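Local coordinates for alcohol dehydrogenase, zinc-containing (PDB 1VJ0), which probably works as a zinc-containing oxidoreductase of the alcohol dehydrogenase family and holds two zinc ions per chain, at residues A[21-24]-A[29-32]; A[59-64]-A[133-138]; A[144-149]-A[154-159]; A[350-355]-A[363-368]. All coordinates share one frame; numbering follows the deposited sequence.

Contact 1 (A[21-24]-A[29-32]); sequences MVLE and PLVY
Met21 and Leu30 face each other near the closing end of a beta hairpin, the two-stranded antiparallel sheet of strands 16-22 and 31-37, and with Val31 they account for most of the buried surface. The ladder ends on the hydrogen-bonded pair Val22 and Val31: Val22 N reaches Val31 O at 2.8 Å, nearly straight at 173°, and Val31 N returns to Val22 O at 2.8 Å. Val22 O also receives the CA-H of Leu30. One residue farther from the turn, Met21 and Tyr32 form a non-hydrogen-bonded pair.

Met21 is folded back on itself, with chi2 at -62° and chi3 at -72°, and the bend lays its sulfur across the neighbouring strand: Met21 SD touches Tyr32 CA at 3.6 Å, near the plane of the tyrosine ring at its edge, while CE lies against the carbonyl of Leu30. The tyrosine hydroxyl is bonded to Glu34. Leu30 splits its two methyls between two residues. Leu30 CD1 meets Met21 CB at 4.1 Å, and Leu30 CD2 lies 3.7 Å from Leu23 CB. Helix 56-62 covers this apolar side through Phe62, which touches both leucines.

On the sheet face shared with Val22, Val31 is crossed at about a right angle by the side chain of Glu24, whose CG and carboxylate touch the valine methyls; Glu24 OE1 comes to 3.5 Å from Val31 CG1. Beyond the last backbone pair a water spans the opening strands, accepting from Glu24 N at 3.0 Å and lying 2.9 Å from Pro29 O.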
loop_
_atom_site.group_PDB
_atom_site.type_symbol
_atom_site.label_atom_id
_atom_site.label_comp_id
_atom_site.label_asym_id
_atom_site.label_seq_id
_atom_site.Cartn_x
_atom_site.Cartn_y
_atom_site.Cartn_z
ATOM N N MET A 21 -19.316 28.005 29.840
ATOM C CA MET A 21 -20.489 27.255 30.221
ATOM C C MET A 21 -20.019 25.885 30.671
ATOM O O MET A 21 -19.512 25.112 29.879
ATOM C CB MET A 21 -21.455 27.146 29.047
ATOM C CG MET A 21 -22.004 28.497 28.633
ATOM S SD MET A 21 -22.979 29.365 29.886
ATOM C CE MET A 21 -24.457 28.369 29.873
ATOM N N VAL A 22 -20.182 25.649 31.970
ATOM C CA VAL A 22 -19.621 24.513 32.671
ATOM C C VAL A 22 -20.708 23.452 32.919
ATOM O O VAL A 22 -21.779 23.769 33.379
ATOM C CB VAL A 22 -19.000 24.999 33.981
ATOM C CG1 VAL A 22 -18.398 23.843 34.807
ATOM C CG2 VAL A 22 -17.946 26.093 33.651
ATOM N N LEU A 23 -20.372 22.204 32.625
ATOM C CA LEU A 23 -21.128 21.045 33.065
ATOM C C LEU A 23 -20.633 20.662 34.453
ATOM O O LEU A 23 -19.469 20.260 34.606
ATOM C CB LEU A 23 -20.860 19.872 32.125
ATOM C CG LEU A 23 -21.632 18.563 32.395
ATOM C CD1 LEU A 23 -23.151 18.765 32.189
ATOM C CD2 LEU A 23 -21.139 17.547 31.473
ATOM N N GLU A 24 -21.519 20.780 35.442
ATOM C CA GLU A 24 -21.212 20.461 36.840
ATOM C C GLU A 24 -21.730 19.106 37.268
ATOM O O GLU A 24 -21.104 18.433 38.099
ATOM C CB GLU A 24 -21.927 21.436 37.760
ATOM C CG GLU A 24 -21.585 22.891 37.635
ATOM C CD GLU A 24 -22.314 23.629 38.748
ATOM O OE1 GLU A 24 -23.579 23.717 38.705
ATOM O OE2 GLU A 24 -21.632 23.988 39.730
ATOM N N PRO A 29 -28.599 21.794 33.653
ATOM C CA PRO A 29 -28.137 22.831 32.740
ATOM C C PRO A 29 -26.638 23.203 32.930
ATOM O O PRO A 29 -26.122 23.216 34.060
ATOM C CB PRO A 29 -29.040 24.012 33.075
ATOM C CG PRO A 29 -30.297 23.402 33.594
ATOM C CD PRO A 29 -29.894 22.137 34.283
ATOM N N LEU A 30 -25.959 23.474 31.836
ATOM C CA LEU A 30 -24.621 24.077 31.915
ATOM C C LEU A 30 -24.723 25.427 32.619
ATOM O O LEU A 30 -25.667 26.177 32.403
ATOM C CB LEU A 30 -24.065 24.302 30.533
ATOM C CG LEU A 30 -23.964 23.106 29.605
ATOM C CD1 LEU A 30 -23.276 23.532 28.314
ATOM C CD2 LEU A 30 -23.191 22.062 30.229
ATOM N N VAL A 31 -23.745 25.734 33.453
ATOM C CA VAL A 31 -23.781 26.977 34.218
ATOM C C VAL A 31 -22.678 27.951 33.784
ATOM O O VAL A 31 -21.520 27.558 33.508
ATOM C CB VAL A 31 -23.716 26.727 35.738
ATOM C CG1 VAL A 31 -24.771 25.724 36.134
ATOM C CG2 VAL A 31 -22.380 26.235 36.155
ATOM N N TYR A 32 -23.072 29.209 33.707
ATOM C CA TYR A 32 -22.198 30.292 33.318
ATOM C C TYR A 32 -21.201 30.563 34.449
ATOM O O TYR A 32 -21.567 30.696 35.605
ATOM C CB TYR A 32 -23.045 31.540 32.984
ATOM C CG TYR A 32 -22.214 32.782 32.814
ATOM C CD1 TYR A 32 -21.590 33.070 31.608
ATOM C CD2 TYR A 32 -22.008 33.639 33.878
ATOM C CE1 TYR A 32 -20.760 34.208 31.470
ATOM C CE2 TYR A 32 -21.197 34.776 33.755
ATOM C CZ TYR A 32 -20.571 35.046 32.548
ATOM O OH TYR A 32 -19.791 36.173 32.431
HETATM O O HOH W 1 -24.417 21.026 34.800
#

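Contact 2 (A[59-64]-A[133-138]); sequences VHMFRG and YGINRG
Gly134 begins the contact from the loop side, its carbonyl O standing 3.9 Å from Met61 SD, a van der Waals approach in which no hydrogen bond is made. Its positive phi of 74° turns the chain sharply, and its backbone is hydrogen-bonded to Arg146. Ile135 follows and carries the rest. Ile135 CD1 touches Met61 CE at 3.7 Å, and Ile135 CG1 lies 3.8 Å from the same methyl, with the sulfur just behind. Met61 runs straight out from its helix as far as SD (chi2 173°), then bends at its last torsion, which brings CE alongside the ethyl branch of the isoleucine, the two chains slanting past each other. The isoleucine also borders the metal centre: its side chain comes within about 4 Å, nearest atoms, of that of the zinc ligand His77. The contact thus joins helix 56-62, which begins just after the zinc ligand Cys55, to the long loop between strands 131-132 and 152-155, while helix 359-368 packs on Val59 and Phe62 of the same helix.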
loop_
_atom_site.group_PDB
_atom_site.type_symbol
_atom_site.label_atom_id
_atom_site.label_comp_id
_atom_site.label_asym_id
_atom_site.label_seq_id
_atom_site.Cartn_x
_atom_site.Cartn_y
_atom_site.Cartn_z
ATOM N N VAL A 59 -24.167 15.953 23.481
ATOM C CA VAL A 59 -25.417 15.598 24.101
ATOM C C VAL A 59 -25.271 14.380 25.000
ATOM O O VAL A 59 -25.711 14.390 26.139
ATOM C CB VAL A 59 -26.522 15.345 23.040
ATOM C CG1 VAL A 59 -27.763 14.771 23.687
ATOM C CG2 VAL A 59 -26.841 16.651 22.292
ATOM N N HIS A 60 -24.622 13.356 24.488
ATOM C CA HIS A 60 -24.402 12.152 25.247
ATOM C C HIS A 60 -23.539 12.377 26.469
ATOM O O HIS A 60 -23.835 11.842 27.537
ATOM C CB HIS A 60 -23.842 11.080 24.322
ATOM C CG HIS A 60 -24.758 10.814 23.167
ATOM N ND1 HIS A 60 -24.436 11.149 21.864
ATOM C CD2 HIS A 60 -26.030 10.349 23.132
ATOM C CE1 HIS A 60 -25.454 10.850 21.073
ATOM N NE2 HIS A 60 -26.436 10.369 21.820
ATOM N N MET A 61 -22.524 13.214 26.318
ATOM C CA MET A 61 -21.677 13.586 27.433
ATOM C C MET A 61 -22.471 14.368 28.481
ATOM O O MET A 61 -22.370 14.081 29.665
ATOM C CB MET A 61 -20.475 14.396 26.931
ATOM C CG MET A 61 -19.411 13.616 26.092
ATOM S SD MET A 61 -18.212 14.812 25.453
ATOM C CE MET A 61 -18.127 14.385 23.716
ATOM N N PHE A 62 -23.293 15.321 28.051
ATOM C CA PHE A 62 -24.169 16.076 28.967
ATOM C C PHE A 62 -25.061 15.138 29.785
ATOM O O PHE A 62 -25.360 15.376 30.967
ATOM C CB PHE A 62 -25.047 17.073 28.160
ATOM C CG PHE A 62 -26.086 17.782 28.980
ATOM C CD1 PHE A 62 -25.768 18.936 29.660
ATOM C CD2 PHE A 62 -27.402 17.304 29.046
ATOM C CE1 PHE A 62 -26.713 19.611 30.393
ATOM C CE2 PHE A 62 -28.349 17.962 29.790
ATOM C CZ PHE A 62 -28.009 19.108 30.487
ATOM N N ARG A 63 -25.503 14.074 29.132
ATOM C CA ARG A 63 -26.454 13.147 29.719
ATOM C C ARG A 63 -25.809 12.124 30.652
ATOM O O ARG A 63 -26.509 11.388 31.330
ATOM C CB ARG A 63 -27.221 12.430 28.609
ATOM C CG ARG A 63 -28.157 13.363 27.831
ATOM C CD ARG A 63 -29.584 13.094 28.056
ATOM N NE ARG A 63 -30.476 14.174 27.624
ATOM C CZ ARG A 63 -31.132 15.015 28.433
ATOM N NH1 ARG A 63 -30.965 14.977 29.760
ATOM N NH2 ARG A 63 -31.962 15.932 27.910
ATOM N N GLY A 64 -24.487 12.108 30.708
ATOM C CA GLY A 64 -23.752 11.174 31.527
ATOM C C GLY A 64 -23.550 9.799 30.901
ATOM O O GLY A 64 -23.445 8.807 31.613
ATOM N N TYR A 133 -9.542 17.945 24.334
ATOM C CA TYR A 133 -10.265 19.151 24.757
ATOM C C TYR A 133 -11.749 18.892 24.745
ATOM O O TYR A 133 -12.271 18.262 23.825
ATOM C CB TYR A 133 -9.933 20.381 23.872
ATOM C CG TYR A 133 -8.453 20.743 23.922
ATOM C CD1 TYR A 133 -7.882 21.264 25.072
ATOM C CD2 TYR A 133 -7.625 20.499 22.831
ATOM C CE1 TYR A 133 -6.503 21.531 25.165
ATOM C CE2 TYR A 133 -6.270 20.821 22.894
ATOM C CZ TYR A 133 -5.707 21.325 24.053
ATOM O OH TYR A 133 -4.369 21.609 24.102
ATOM N N GLY A 134 -12.391 19.283 25.835
ATOM C CA GLY A 134 -13.843 19.227 25.958
ATOM C C GLY A 134 -14.447 17.844 26.151
ATOM O O GLY A 134 -15.684 17.735 26.186
ATOM N N ILE A 135 -13.608 16.799 26.288
ATOM C CA ILE A 135 -14.062 15.402 26.466
ATOM C C ILE A 135 -13.509 14.760 27.758
ATOM O O ILE A 135 -14.281 14.375 28.654
ATOM C CB ILE A 135 -13.759 14.550 25.193
ATOM C CG1 ILE A 135 -14.422 15.205 23.971
ATOM C CG2 ILE A 135 -14.256 13.094 25.357
ATOM C CD1 ILE A 135 -14.561 14.313 22.777
ATOM N N ASN A 136 -12.190 14.656 27.887
ATOM C CA ASN A 136 -11.619 13.983 29.074
ATOM C C ASN A 136 -10.672 14.887 29.853
ATOM O O ASN A 136 -9.869 14.430 30.639
ATOM C CB ASN A 136 -10.960 12.630 28.701
ATOM C CG ASN A 136 -9.762 12.748 27.751
ATOM O OD1 ASN A 136 -9.258 13.836 27.438
ATOM N ND2 ASN A 136 -9.282 11.573 27.295
ATOM N N ARG A 137 -10.801 16.185 29.623
ATOM C CA ARG A 137 -10.027 17.218 30.275
ATOM C C ARG A 137 -10.973 18.129 31.040
ATOM O O ARG A 137 -11.625 18.978 30.445
ATOM C CB ARG A 137 -9.296 18.020 29.211
ATOM C CG ARG A 137 -8.332 17.196 28.422
ATOM C CD ARG A 137 -7.392 18.015 27.593
ATOM N NE ARG A 137 -6.416 18.576 28.496
ATOM C CZ ARG A 137 -5.282 19.098 28.129
ATOM N NH1 ARG A 137 -4.934 19.060 26.863
ATOM N NH2 ARG A 137 -4.459 19.583 29.052
ATOM N N GLY A 138 -11.038 17.913 32.358
ATOM C CA GLY A 138 -11.908 18.660 33.277
ATOM C C GLY A 138 -11.462 20.100 33.476
ATOM O O GLY A 138 -10.369 20.515 33.040
#

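Contact 3 (A[144-149]-A[154-159]); sequences HLRGCY and VLDPET
Leu145 and Val154 are tied by a single main-chain bond, Val154 N to Leu145 O, 3.0 Å long, in the carbonyl plane and close to straight at 173°. Arg146 reaches past this link to the valine's carbonyl. A bend at chi2 (-53°) swings the arginine chain round, so that the guanidinium lies with one face over Val154 CB and Arg146 NH1 is brought to Val154 O at 2.8 Å. That bond is weak, its N-H pointing well off the oxygen. The same Arg146 NH1 makes a long salt bridge to Asp156, 3.6 Å from OD1, with carboxylate and guanidinium planes turned 44° apart rather than meeting flat.

The second shell is consistent with this loose pairing. Asp156 gives its other oxygen, OD2, to Arg137 NH2 in a closer salt bridge, so one carboxylate is shared by two arginines, whose charges it would help to balance. Tyr133 OH is bonded to Asp156 N and to Thr159 OG1. Asp156 O, in turn, is held twice by Thr159: the hydroxyl OG1 donates at 2.8 Å and the backbone N at 3.0 Å. The latter closes a type I beta turn from Asp156 to Thr159. The end of strand 152-155, which pairs with strand 45-54 in the GroES-like domain, thus runs into a type I turn and is bonded to Leu145, the residue at the centre of an inverse gamma turn.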
loop_
_atom_site.group_PDB
_atom_site.type_symbol
_atom_site.label_atom_id
_atom_site.label_comp_id
_atom_site.label_asym_id
_atom_site.label_seq_id
_atom_site.Cartn_x
_atom_site.Cartn_y
_atom_site.Cartn_z
ATOM N N HIS A 144 -7.955 25.891 33.956
ATOM C CA HIS A 144 -9.415 25.614 33.811
ATOM C C HIS A 144 -9.978 25.433 32.403
ATOM O O HIS A 144 -10.800 24.534 32.174
ATOM C CB HIS A 144 -10.251 26.693 34.496
ATOM C CG HIS A 144 -9.839 26.983 35.907
ATOM N ND1 HIS A 144 -9.931 26.042 36.916
ATOM C CD2 HIS A 144 -9.340 28.113 36.484
ATOM C CE1 HIS A 144 -9.485 26.570 38.050
ATOM N NE2 HIS A 144 -9.129 27.824 37.820
ATOM N N LEU A 145 -9.554 26.293 31.474
ATOM C CA LEU A 145 -10.169 26.433 30.141
ATOM C C LEU A 145 -9.648 25.384 29.172
ATOM O O LEU A 145 -8.703 25.633 28.389
ATOM C CB LEU A 145 -9.922 27.873 29.607
ATOM C CG LEU A 145 -10.350 29.014 30.541
ATOM C CD1 LEU A 145 -9.963 30.349 29.981
ATOM C CD2 LEU A 145 -11.860 28.966 30.872
ATOM N N ARG A 146 -10.272 24.194 29.220
ATOM C CA ARG A 146 -9.791 23.047 28.458
ATOM C C ARG A 146 -10.875 22.519 27.507
ATOM O O ARG A 146 -10.830 21.364 27.081
ATOM C CB ARG A 146 -9.277 21.935 29.365
ATOM C CG ARG A 146 -8.076 22.305 30.209
ATOM C CD ARG A 146 -6.909 22.874 29.455
ATOM N NE ARG A 146 -5.719 22.890 30.326
ATOM C CZ ARG A 146 -4.490 23.124 29.901
ATOM N NH1 ARG A 146 -4.265 23.393 28.623
ATOM N NH2 ARG A 146 -3.490 23.118 30.760
ATOM N N GLY A 147 -11.804 23.403 27.151
ATOM C CA GLY A 147 -12.871 23.104 26.218
ATOM C C GLY A 147 -13.290 24.365 25.468
ATOM O O GLY A 147 -12.916 25.456 25.868
ATOM N N CYS A 148 -14.044 24.195 24.376
ATOM C CA CYS A 148 -14.349 25.303 23.491
ATOM C C CYS A 148 -15.628 26.081 23.818
ATOM O O CYS A 148 -15.848 27.134 23.225
ATOM C CB CYS A 148 -14.435 24.788 22.052
ATOM S SG CYS A 148 -12.846 24.145 21.486
ATOM N N TYR A 149 -16.475 25.567 24.737
ATOM C CA TYR A 149 -17.662 26.308 25.183
ATOM C C TYR A 149 -17.212 27.368 26.201
ATOM O O TYR A 149 -17.617 27.368 27.393
ATOM C CB TYR A 149 -18.688 25.414 25.858
ATOM C CG TYR A 149 -19.455 24.376 25.041
ATOM C CD1 TYR A 149 -19.049 23.953 23.784
ATOM C CD2 TYR A 149 -20.620 23.809 25.583
ATOM C CE1 TYR A 149 -19.756 22.947 23.102
ATOM C CE2 TYR A 149 -21.306 22.833 24.936
ATOM C CZ TYR A 149 -20.884 22.415 23.681
ATOM O OH TYR A 149 -21.583 21.424 23.052
ATOM N N VAL A 154 -6.970 27.363 26.731
ATOM C CA VAL A 154 -5.533 27.253 26.854
ATOM C C VAL A 154 -5.091 25.961 26.179
ATOM O O VAL A 154 -5.511 24.873 26.582
ATOM C CB VAL A 154 -5.097 27.211 28.327
ATOM C CG1 VAL A 154 -3.580 27.033 28.439
ATOM C CG2 VAL A 154 -5.570 28.494 29.052
ATOM N N LEU A 155 -4.270 26.073 25.141
ATOM C CA LEU A 155 -3.788 24.911 24.385
ATOM C C LEU A 155 -2.384 24.563 24.897
ATOM O O LEU A 155 -1.525 25.440 25.060
ATOM C CB LEU A 155 -3.736 25.226 22.872
ATOM C CG LEU A 155 -4.992 25.657 22.140
ATOM C CD1 LEU A 155 -4.644 25.754 20.683
ATOM C CD2 LEU A 155 -6.117 24.681 22.320
ATOM N N ASP A 156 -2.158 23.295 25.199
ATOM C CA ASP A 156 -0.837 22.804 25.598
ATOM C C ASP A 156 0.168 22.937 24.444
ATOM O O ASP A 156 -0.221 22.907 23.301
ATOM C CB ASP A 156 -0.902 21.317 25.916
ATOM C CG ASP A 156 -1.532 20.987 27.263
ATOM O OD1 ASP A 156 -1.197 21.593 28.302
ATOM O OD2 ASP A 156 -2.368 20.068 27.366
ATOM N N PRO A 157 1.470 22.973 24.740
ATOM C CA PRO A 157 2.501 23.089 23.696
ATOM C C PRO A 157 2.471 21.938 22.726
ATOM O O PRO A 157 2.844 22.087 21.573
ATOM C CB PRO A 157 3.825 23.149 24.496
ATOM C CG PRO A 157 3.512 22.622 25.874
ATOM C CD PRO A 157 2.059 22.955 26.089
ATOM N N GLU A 158 1.997 20.789 23.176
ATOM C CA GLU A 158 1.963 19.588 22.351
ATOM C C GLU A 158 0.839 19.607 21.314
ATOM O O GLU A 158 0.786 18.735 20.453
ATOM C CB GLU A 158 1.786 18.356 23.237
ATOM C CG GLU A 158 2.963 18.107 24.138
ATOM C CD GLU A 158 2.884 18.834 25.453
ATOM O OE1 GLU A 158 1.898 19.532 25.710
ATOM O OE2 GLU A 158 3.840 18.698 26.232
ATOM N N THR A 159 -0.099 20.542 21.433
ATOM C CA THR A 159 -1.156 20.652 20.461
ATOM C C THR A 159 -0.639 20.899 19.011
ATOM O O THR A 159 0.185 21.813 18.733
ATOM C CB THR A 159 -2.069 21.851 20.803
ATOM O OG1 THR A 159 -2.509 21.787 22.165
ATOM C CG2 THR A 159 -3.324 21.839 19.933
#

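Contact 4 (A[350-355]-A[363-368]); sequences ITHRLP and LELMES
Leu365 meets His352 and Leu354 with one methyl, and that methyl makes the whole tight part of the contact. Leu365 CD1 approaches His352 CD2 at 3.8 Å, obliquely to the imidazole ring, and lies 4.0 Å from Leu354 CD2, the two leucines coming together tip to tip. The leucine chain is extended at chi2 (169°), which carries CD1 outward from the helix to His352 and Leu354. His352 and Leu354 are two apart on strand 352-355 and therefore both turn the same way, toward the helix. Even so the backbones stay well separated: the CA atoms of His352 and Leu365, the nearest pair, are 8.7 Å apart, and no hydrogen bond crosses.

Strand 352-355, helix 359-368 and strand 374-377 make up a beta-alpha-beta unit, in which the two strands run parallel and the helix lies over them. Leu365 is thus one of the residues by which the connecting helix rests on its sheet, and Leu376 on the second strand touches Leu354.

Away from this methyl the packing thins and polar groups take over. On the flank of the imidazole remote from CD2, His352 ND1 is hydrogen-bonded to Thr351 OG1 at 2.8 Å, a bond in which either atom could be the donor. Thr351 OG1 also accepts from Leu372 N, which ties this end to the loop before strand 374-377. Glu364 and Glu367 lie on the exposed surface of the helix, and the carboxylate of Glu367 turns to Arg63, just after helix 56-62, in a salt bridge.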
loop_
_atom_site.group_PDB
_atom_site.type_symbol
_atom_site.label_atom_id
_atom_site.label_comp_id
_atom_site.label_asym_id
_atom_site.label_seq_id
_atom_site.Cartn_x
_atom_site.Cartn_y
_atom_site.Cartn_z
ATOM N N ILE A 350 -24.434 24.197 8.464
ATOM C CA ILE A 350 -24.649 24.992 9.693
ATOM C C ILE A 350 -26.024 25.579 9.658
ATOM O O ILE A 350 -26.305 26.442 8.858
ATOM C CB ILE A 350 -23.568 26.077 9.875
ATOM C CG1 ILE A 350 -22.206 25.394 9.987
ATOM C CG2 ILE A 350 -23.892 26.941 11.149
ATOM C CD1 ILE A 350 -21.025 26.273 9.702
ATOM N N THR A 351 -26.910 25.051 10.486
ATOM C CA THR A 351 -28.289 25.490 10.476
ATOM C C THR A 351 -28.587 26.513 11.520
ATOM O O THR A 351 -29.587 27.229 11.381
ATOM C CB THR A 351 -29.263 24.324 10.662
ATOM O OG1 THR A 351 -28.865 23.522 11.767
ATOM C CG2 THR A 351 -29.258 23.408 9.444
ATOM N N HIS A 352 -27.749 26.590 12.557
ATOM C CA HIS A 352 -28.034 27.484 13.680
ATOM C C HIS A 352 -26.722 28.059 14.207
ATOM O O HIS A 352 -25.738 27.335 14.334
ATOM C CB HIS A 352 -28.672 26.697 14.800
ATOM C CG HIS A 352 -30.045 26.182 14.475
ATOM N ND1 HIS A 352 -30.257 25.044 13.729
ATOM C CD2 HIS A 352 -31.271 26.671 14.776
ATOM C CE1 HIS A 352 -31.559 24.847 13.592
ATOM N NE2 HIS A 352 -32.197 25.806 14.240
ATOM N N ARG A 353 -26.721 29.339 14.520
ATOM C CA ARG A 353 -25.603 29.977 15.218
ATOM C C ARG A 353 -26.146 30.653 16.442
ATOM O O ARG A 353 -27.032 31.497 16.326
ATOM C CB ARG A 353 -24.920 31.017 14.349
ATOM C CG ARG A 353 -24.328 30.454 13.088
ATOM C CD ARG A 353 -23.008 31.064 12.641
ATOM N NE ARG A 353 -22.947 32.495 12.913
ATOM C CZ ARG A 353 -22.000 33.136 13.615
ATOM N NH1 ARG A 353 -20.970 32.491 14.134
ATOM N NH2 ARG A 353 -22.103 34.462 13.786
ATOM N N LEU A 354 -25.652 30.252 17.609
ATOM C CA LEU A 354 -26.153 30.775 18.882
ATOM C C LEU A 354 -25.037 31.405 19.667
ATOM O O LEU A 354 -23.910 31.015 19.488
ATOM C CB LEU A 354 -26.770 29.664 19.727
ATOM C CG LEU A 354 -28.239 29.352 19.439
ATOM C CD1 LEU A 354 -28.504 29.046 18.003
ATOM C CD2 LEU A 354 -28.653 28.167 20.284
ATOM N N PRO A 355 -25.367 32.354 20.541
ATOM C CA PRO A 355 -24.422 32.886 21.520
ATOM C C PRO A 355 -23.963 31.813 22.484
ATOM O O PRO A 355 -24.751 30.933 22.857
ATOM C CB PRO A 355 -25.227 33.934 22.293
ATOM C CG PRO A 355 -26.455 34.123 21.612
ATOM C CD PRO A 355 -26.698 32.964 20.677
ATOM N N LEU A 363 -27.569 22.455 22.706
ATOM C CA LEU A 363 -27.670 21.012 22.953
ATOM C C LEU A 363 -29.107 20.510 22.747
ATOM O O LEU A 363 -29.326 19.461 22.192
ATOM C CB LEU A 363 -27.205 20.695 24.364
ATOM C CG LEU A 363 -25.703 20.908 24.624
ATOM C CD1 LEU A 363 -25.369 20.970 26.119
ATOM C CD2 LEU A 363 -24.888 19.823 23.993
ATOM N N GLU A 364 -30.076 21.275 23.206
ATOM C CA GLU A 364 -31.475 20.921 22.992
ATOM C C GLU A 364 -31.777 20.757 21.487
ATOM O O GLU A 364 -32.378 19.757 21.071
ATOM C CB GLU A 364 -32.347 21.969 23.657
ATOM C CG GLU A 364 -33.832 21.781 23.435
ATOM C CD GLU A 364 -34.597 23.065 23.709
ATOM O OE1 GLU A 364 -34.631 23.470 24.903
ATOM O OE2 GLU A 364 -35.122 23.667 22.712
ATOM N N LEU A 365 -31.323 21.723 20.685
ATOM C CA LEU A 365 -31.528 21.703 19.238
ATOM C C LEU A 365 -30.847 20.504 18.590
ATOM O O LEU A 365 -31.348 19.927 17.638
ATOM C CB LEU A 365 -30.986 22.993 18.585
ATOM C CG LEU A 365 -31.727 24.304 18.875
ATOM C CD1 LEU A 365 -30.992 25.518 18.409
ATOM C CD2 LEU A 365 -33.072 24.238 18.221
ATOM N N MET A 366 -29.663 20.169 19.061
ATOM C CA MET A 366 -28.932 19.050 18.492
ATOM C C MET A 366 -29.590 17.748 18.921
ATOM O O MET A 366 -29.661 16.812 18.148
ATOM C CB MET A 366 -27.466 19.064 18.909
ATOM C CG MET A 366 -26.649 20.187 18.312
ATOM S SD MET A 366 -26.555 20.012 16.522
ATOM C CE MET A 366 -25.521 18.584 16.362
ATOM N N GLU A 367 -30.095 17.696 20.145
ATOM C CA GLU A 367 -30.763 16.485 20.631
ATOM C C GLU A 367 -32.122 16.262 19.954
ATOM O O GLU A 367 -32.453 15.151 19.590
ATOM C CB GLU A 367 -30.979 16.552 22.135
ATOM C CG GLU A 367 -31.502 15.247 22.716
ATOM C CD GLU A 367 -31.655 15.315 24.222
ATOM O OE1 GLU A 367 -32.158 16.358 24.709
ATOM O OE2 GLU A 367 -31.273 14.334 24.914
ATOM N N SER A 368 -32.914 17.313 19.824
ATOM C CA SER A 368 -34.208 17.217 19.142
ATOM C C SER A 368 -34.083 16.995 17.641
ATOM O O SER A 368 -35.043 16.582 17.007
ATOM C CB SER A 368 -34.992 18.491 19.348
ATOM O OG SER A 368 -34.479 19.491 18.505
#

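In the fold
The four contacts follow one another along the chain without nesting, yet every pair touches, and contact 1 lies on the same side of the chain's centre as each of the others. Contacts 1 and 2 are nearest, their centres about 11 Å apart, with Phe62 packed against Leu23; contacts 3 and 4, about 23 Å apart between centres, reach the same mixed sheet. Tyr149 of contact 3 touches contacts 1 and 4: its backbone O probably accepts from Met21 N, and its side chain meets Leu30 and Leu363. Helix 359-368 packs on the N-terminal hairpin and helix 56-62. Contacts 1, 3 and 4 are local in sequence; long-range contact 2 alone borders a zinc site, through Ile135 beside His77.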